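Nitrite oxidoreductase subunit C (Kuenenia stuttgartiensis, PDB 7B04) binds heme b and calcium ions and probably passes electrons within the anammox nitrite oxidoreductase complex. Local coordinates at residues Pro161-His166 with Leu277-Val282. Sequence-based numbering, arbitrary orientation.
Sequences PVNLWH and LDVQFV. With CA (calcium ion), chain B; HEM (protoporphyrin IX containing Fe), chain D.
Asn-163, on strand 162-168, faces Asp-278 in the irregular loop between strands 262-270 and 286-294; their CA atoms, 6.1 Å apart, are the nearest pair of CA atoms across the two segments. Strand and loop form no backbone-to-backbone hydrogen bond here; a side chain bridges them instead. A chi1 of -158°, which puts CG trans to N, carries the Asn-163 amide over to the loop, where OD1 accepts the backbone N-H of Val-279 at 2.9 Å. The donor lies in the carbonyl plane on a lone pair, and the N-H...O angle is 156°. The other end of the amide, ND2, is hydrogen-bonded to Leu-236 O, so both polar ends are used and the rotation of the group is fixed. A leucine here would probably leave the Val-279 N-H without its acceptor, cost the Leu-236 carbonyl the bond from ND2 and weaken the tie between loop and strand. Just beside this bond Asp-278 turns its carboxylate to the calcium ion, which OD1 holds at 2.5 Å and OD2 at 2.7 Å; the side chains of Asp-235, Gln-247 and Asp-251 and the backbone O of His-249 complete the site, and Thr-273 hydrogen-bonds OD2. Further along, the six-membered ring of Trp-165 meets apolar groups of the loop: CZ2 lies 4.1 Å from Val-279 CG1, while CH2 comes to the edge of the Phe-281 ring, 3.8 Å from CE2. The Trp-165 and Phe-281 side chains approach from opposite directions. Leu-164 and His-166 instead contact the heme, the ring of His-166 taking heme methyl CMD over one face, so this strand separates the heme pocket from the calcium-bearing loop. Strand 162-168 runs antiparallel between strands 133-139 and 233-238 of the ethylbenzene dehydrogenase-type domain, with Phe-267 and Arg-269 of strand 262-270 packing against Trp-165.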
ATOM      1  N   PRO C 161     -22.390   5.586  52.225  1.00 25.19           N
ATOM      2  CA  PRO C 161     -21.629   4.602  51.444  1.00 25.07           C
ATOM      3  C   PRO C 161     -22.080   3.173  51.711  1.00 27.95           C
ATOM      4  O   PRO C 161     -22.768   2.869  52.686  1.00 31.04           O
ATOM      5  CB  PRO C 161     -20.189   4.824  51.909  1.00 29.39           C
ATOM      6  CG  PRO C 161     -20.332   5.337  53.300  1.00 30.20           C
ATOM      7  CD  PRO C 161     -21.589   6.164  53.316  1.00 26.77           C
ATOM      8  N   VAL C 162     -21.658   2.284  50.807  1.00 30.83           N
ATOM      9  CA  VAL C 162     -22.058   0.882  50.806  1.00 28.30           C
ATOM     10  C   VAL C 162     -20.877   0.032  50.347  1.00 28.97           C
ATOM     11  O   VAL C 162     -20.019   0.486  49.582  1.00 32.82           O
ATOM     12  CB  VAL C 162     -23.299   0.671  49.894  1.00 26.26           C
ATOM     13  CG1 VAL C 162     -23.513  -0.794  49.529  1.00 32.60           C
ATOM     14  CG2 VAL C 162     -24.549   1.225  50.557  1.00 26.77           C
ATOM     15  N   ASN C 163     -20.830  -1.209  50.830  1.00 28.88           N
ATOM     16  CA  ASN C 163     -19.826  -2.189  50.435  1.00 26.08           C
ATOM     17  C   ASN C 163     -20.447  -3.160  49.439  1.00 24.99           C
ATOM     18  O   ASN C 163     -21.586  -3.598  49.616  1.00 25.69           O
ATOM     19  CB  ASN C 163     -19.294  -2.954  51.652  1.00 28.37           C
ATOM     20  CG  ASN C 163     -17.923  -3.571  51.412  1.00 32.88           C
ATOM     21  OD1 ASN C 163     -17.282  -4.055  52.344  1.00 36.37           O
ATOM     22  ND2 ASN C 163     -17.467  -3.553  50.166  1.00 31.25           N
ATOM     23  N   LEU C 164     -19.693  -3.497  48.395  1.00 30.11           N
ATOM     24  CA  LEU C 164     -20.163  -4.371  47.331  1.00 23.44           C
ATOM     25  C   LEU C 164     -19.225  -5.561  47.181  1.00 26.38           C
ATOM     26  O   LEU C 164     -18.003  -5.417  47.281  1.00 27.81           O
ATOM     27  CB  LEU C 164     -20.227  -3.620  45.990  1.00 23.01           C
ATOM     28  CG  LEU C 164     -21.327  -2.630  45.588  1.00 22.30           C
ATOM     29  CD1 LEU C 164     -22.658  -3.329  45.409  1.00 25.87           C
ATOM     30  CD2 LEU C 164     -21.445  -1.469  46.569  1.00 25.80           C
ATOM     31  N   TRP C 165     -19.806  -6.740  46.957  1.00 23.25           N
ATOM     32  CA  TRP C 165     -19.059  -7.955  46.643  1.00 20.65           C
ATOM     33  C   TRP C 165     -19.529  -8.437  45.278  1.00 24.39           C
ATOM     34  O   TRP C 165     -20.641  -8.956  45.159  1.00 24.84           O
ATOM     35  CB  TRP C 165     -19.285  -9.044  47.690  1.00 20.46           C
ATOM     36  CG  TRP C 165     -18.872  -8.695  49.079  1.00 23.45           C
ATOM     37  CD1 TRP C 165     -18.142  -7.614  49.479  1.00 25.09           C
ATOM     38  CD2 TRP C 165     -19.166  -9.442  50.264  1.00 28.61           C
ATOM     39  NE1 TRP C 165     -17.965  -7.642  50.842  1.00 30.77           N
ATOM     40  CE2 TRP C 165     -18.583  -8.755  51.347  1.00 30.49           C
ATOM     41  CE3 TRP C 165     -19.865 -10.627  50.515  1.00 25.15           C
ATOM     42  CZ2 TRP C 165     -18.680  -9.213  52.659  1.00 27.54           C
ATOM     43  CZ3 TRP C 165     -19.959 -11.079  51.816  1.00 23.76           C
ATOM     44  CH2 TRP C 165     -19.370 -10.374  52.872  1.00 26.64           C
ATOM     45  N   HIS C 166     -18.694  -8.289  44.255  1.00 28.41           N
ATOM     46  CA  HIS C 166     -19.084  -8.630  42.889  1.00 24.84           C
ATOM     47  C   HIS C 166     -18.389  -9.919  42.469  1.00 24.19           C
ATOM     48  O   HIS C 166     -17.167  -9.941  42.288  1.00 22.61           O
ATOM     49  CB  HIS C 166     -18.754  -7.501  41.917  1.00 22.29           C
ATOM     50  CG  HIS C 166     -19.323  -7.707  40.548  1.00 18.85           C
ATOM     51  ND1 HIS C 166     -18.930  -6.962  39.457  1.00 22.47           N
ATOM     52  CD2 HIS C 166     -20.255  -8.576  40.094  1.00 22.77           C
ATOM     53  CE1 HIS C 166     -19.598  -7.364  38.389  1.00 26.75           C
ATOM     54  NE2 HIS C 166     -20.408  -8.343  38.749  1.00 28.76           N
ATOM     55  N   LEU C 277     -13.339   0.765  55.045  1.00 26.16           N
ATOM     56  CA  LEU C 277     -14.383   0.815  54.026  1.00 28.50           C
ATOM     57  C   LEU C 277     -15.046  -0.538  53.816  1.00 30.81           C
ATOM     58  O   LEU C 277     -15.784  -0.712  52.841  1.00 23.47           O
ATOM     59  CB  LEU C 277     -13.819   1.324  52.694  1.00 27.17           C
ATOM     60  CG  LEU C 277     -13.290   2.757  52.646  1.00 24.78           C
ATOM     61  CD1 LEU C 277     -12.681   3.057  51.283  1.00 25.29           C
ATOM     62  CD2 LEU C 277     -14.393   3.749  52.976  1.00 26.52           C
ATOM     63  N   ASP C 278     -14.794  -1.495  54.705  1.00 32.24           N
ATOM     64  CA  ASP C 278     -15.379  -2.823  54.629  1.00 25.49           C
ATOM     65  C   ASP C 278     -16.525  -2.933  55.623  1.00 28.53           C
ATOM     66  O   ASP C 278     -16.474  -2.348  56.710  1.00 35.41           O
ATOM     67  CB  ASP C 278     -14.334  -3.887  54.964  1.00 32.30           C
ATOM     68  CG  ASP C 278     -13.477  -4.272  53.780  1.00 33.59           C
ATOM     69  OD1 ASP C 278     -13.674  -3.712  52.682  1.00 35.91           O
ATOM     70  OD2 ASP C 278     -12.589  -5.132  53.959  1.00 31.49           O
ATOM     71  N   VAL C 279     -17.562  -3.683  55.249  1.00 27.09           N
ATOM     72  CA  VAL C 279     -18.628  -3.981  56.195  1.00 29.37           C
ATOM     73  C   VAL C 279     -18.066  -4.827  57.331  1.00 27.73           C
ATOM     74  O   VAL C 279     -17.248  -5.734  57.115  1.00 27.91           O
ATOM     75  CB  VAL C 279     -19.819  -4.658  55.493  1.00 29.57           C
ATOM     76  CG1 VAL C 279     -19.527  -6.116  55.174  1.00 29.86           C
ATOM     77  CG2 VAL C 279     -21.070  -4.527  56.349  1.00 21.54           C
ATOM     78  N   GLN C 280     -18.471  -4.508  58.556  1.00 23.44           N
ATOM     79  CA  GLN C 280     -18.002  -5.206  59.746  1.00 29.14           C
ATOM     80  C   GLN C 280     -19.154  -5.981  60.374  1.00 28.51           C
ATOM     81  O   GLN C 280     -20.151  -5.386  60.796  1.00 28.40           O
ATOM     82  CB  GLN C 280     -17.403  -4.223  60.753  1.00 26.56           C
ATOM     83  CG  GLN C 280     -16.266  -3.378  60.192  1.00 24.58           C
ATOM     84  CD  GLN C 280     -15.074  -4.211  59.754  1.00 25.39           C
ATOM     85  OE1 GLN C 280     -14.745  -5.222  60.377  1.00 29.01           O
ATOM     86  NE2 GLN C 280     -14.419  -3.787  58.680  1.00 23.26           N
ATOM     87  N   PHE C 281     -19.010  -7.303  60.433  1.00 28.59           N
ATOM     88  CA  PHE C 281     -20.005  -8.178  61.035  1.00 30.28           C
ATOM     89  C   PHE C 281     -19.607  -8.499  62.469  1.00 25.88           C
ATOM     90  O   PHE C 281     -18.426  -8.702  62.767  1.00 25.62           O
ATOM     91  CB  PHE C 281     -20.154  -9.483  60.252  1.00 23.36           C
ATOM     92  CG  PHE C 281     -20.576  -9.299  58.824  1.00 25.29           C
ATOM     93  CD1 PHE C 281     -21.881  -8.962  58.508  1.00 25.52           C
ATOM     94  CD2 PHE C 281     -19.672  -9.495  57.792  1.00 30.96           C
ATOM     95  CE1 PHE C 281     -22.273  -8.804  57.191  1.00 25.57           C
ATOM     96  CE2 PHE C 281     -20.058  -9.340  56.474  1.00 24.59           C
ATOM     97  CZ  PHE C 281     -21.358  -8.994  56.173  1.00 26.45           C
ATOM     98  N   VAL C 282     -20.594  -8.521  63.358  1.00 24.27           N
ATOM     99  CA  VAL C 282     -20.375  -8.926  64.744  1.00 25.91           C
ATOM    100  C   VAL C 282     -21.392 -10.004  65.091  1.00 24.19           C
ATOM    101  O   VAL C 282     -22.593  -9.817  64.841  1.00 23.36           O
ATOM    102  CB  VAL C 282     -20.477  -7.732  65.706  1.00 26.69           C
ATOM    103  CG1 VAL C 282     -20.327  -8.198  67.146  1.00 20.64           C
ATOM    104  CG2 VAL C 282     -19.427  -6.681  65.369  1.00 22.35           C
TER
HETATM  105 CA    CA B 403     -11.499  -4.401  51.632  1.00 35.68          CA
HETATM  106  CHA HEM D 401     -23.259  -1.247  38.481  1.00 25.22           C
HETATM  107  CHB HEM D 401     -27.528   1.098  38.608  1.00 30.31           C
HETATM  108  CHC HEM D 401     -28.813  -1.784  42.304  1.00 24.62           C
HETATM  109  CHD HEM D 401     -24.464  -4.026  42.298  1.00 27.46           C
HETATM  110  C1A HEM D 401     -24.250  -0.310  38.255  1.00 30.54           C
HETATM  111  C2A HEM D 401     -24.121   0.890  37.455  1.00 33.69           C
HETATM  112  C3A HEM D 401     -25.298   1.537  37.477  1.00 26.70           C
HETATM  113  C4A HEM D 401     -26.215   0.784  38.309  1.00 27.72           C
HETATM  114  CMA HEM D 401     -25.647   2.861  36.759  1.00 29.36           C
HETATM  115  CAA HEM D 401     -22.836   1.286  36.692  1.00 29.06           C
HETATM  116  CBA HEM D 401     -22.245   2.577  37.242  1.00 22.25           C
HETATM  117  CGA HEM D 401     -21.263   2.250  38.330  1.00 23.66           C
HETATM  118  O1A HEM D 401     -21.188   3.020  39.321  1.00 32.01           O
HETATM  119  O2A HEM D 401     -20.569   1.208  38.204  1.00 27.35           O
HETATM  120  C1B HEM D 401     -28.290   0.483  39.582  1.00 30.00           C
HETATM  121  C2B HEM D 401     -29.700   0.690  39.844  1.00 22.82           C
HETATM  122  C3B HEM D 401     -30.058  -0.104  40.875  1.00 25.45           C
HETATM  123  C4B HEM D 401     -28.881  -0.851  41.284  1.00 29.01           C
HETATM  124  CMB HEM D 401     -30.562   1.690  39.044  1.00 25.99           C
HETATM  125  CAB HEM D 401     -31.439  -0.292  41.558  1.00 29.99           C
HETATM  126  CBB HEM D 401     -32.596   0.192  41.087  1.00 32.44           C
HETATM  127  C1C HEM D 401     -27.781  -2.668  42.578  1.00 29.02           C
HETATM  128  C2C HEM D 401     -27.848  -3.787  43.501  1.00 25.63           C
HETATM  129  C3C HEM D 401     -26.664  -4.407  43.498  1.00 28.22           C
HETATM  130  C4C HEM D 401     -25.782  -3.703  42.585  1.00 25.10           C
HETATM  131  CMC HEM D 401     -29.085  -4.199  44.332  1.00 27.69           C
HETATM  132  CAC HEM D 401     -26.292  -5.653  44.334  1.00 25.58           C
HETATM  133  CBC HEM D 401     -25.199  -5.677  45.100  1.00 21.92           C
HETATM  134  C1D HEM D 401     -23.793  -3.530  41.193  1.00 31.68           C
HETATM  135  C2D HEM D 401     -22.592  -4.077  40.585  1.00 25.36           C
HETATM  136  C3D HEM D 401     -22.267  -3.316  39.540  1.00 20.99           C
HETATM  137  C4D HEM D 401     -23.244  -2.247  39.435  1.00 25.96           C
HETATM  138  CMD HEM D 401     -21.807  -5.321  41.051  1.00 28.45           C
HETATM  139  CAD HEM D 401     -21.052  -3.546  38.616  1.00 21.64           C
HETATM  140  CBD HEM D 401     -21.472  -4.263  37.339  1.00 28.68           C
HETATM  141  CGD HEM D 401     -20.247  -4.675  36.563  1.00 24.39           C
HETATM  142  O1D HEM D 401     -20.398  -5.370  35.528  1.00 19.57           O
HETATM  143  O2D HEM D 401     -19.115  -4.321  36.980  1.00 31.45           O
HETATM  144  NA  HEM D 401     -25.535  -0.329  38.760  1.00 30.15           N
HETATM  145  NB  HEM D 401     -27.832  -0.459  40.477  1.00 31.56           N
HETATM  146  NC  HEM D 401     -26.502  -2.641  42.035  1.00 30.14           N
HETATM  147  ND  HEM D 401     -24.166  -2.409  40.458  1.00 33.42           N
HETATM  148 FE   HEM D 401     -25.963  -1.201  40.472  1.00 49.37          FE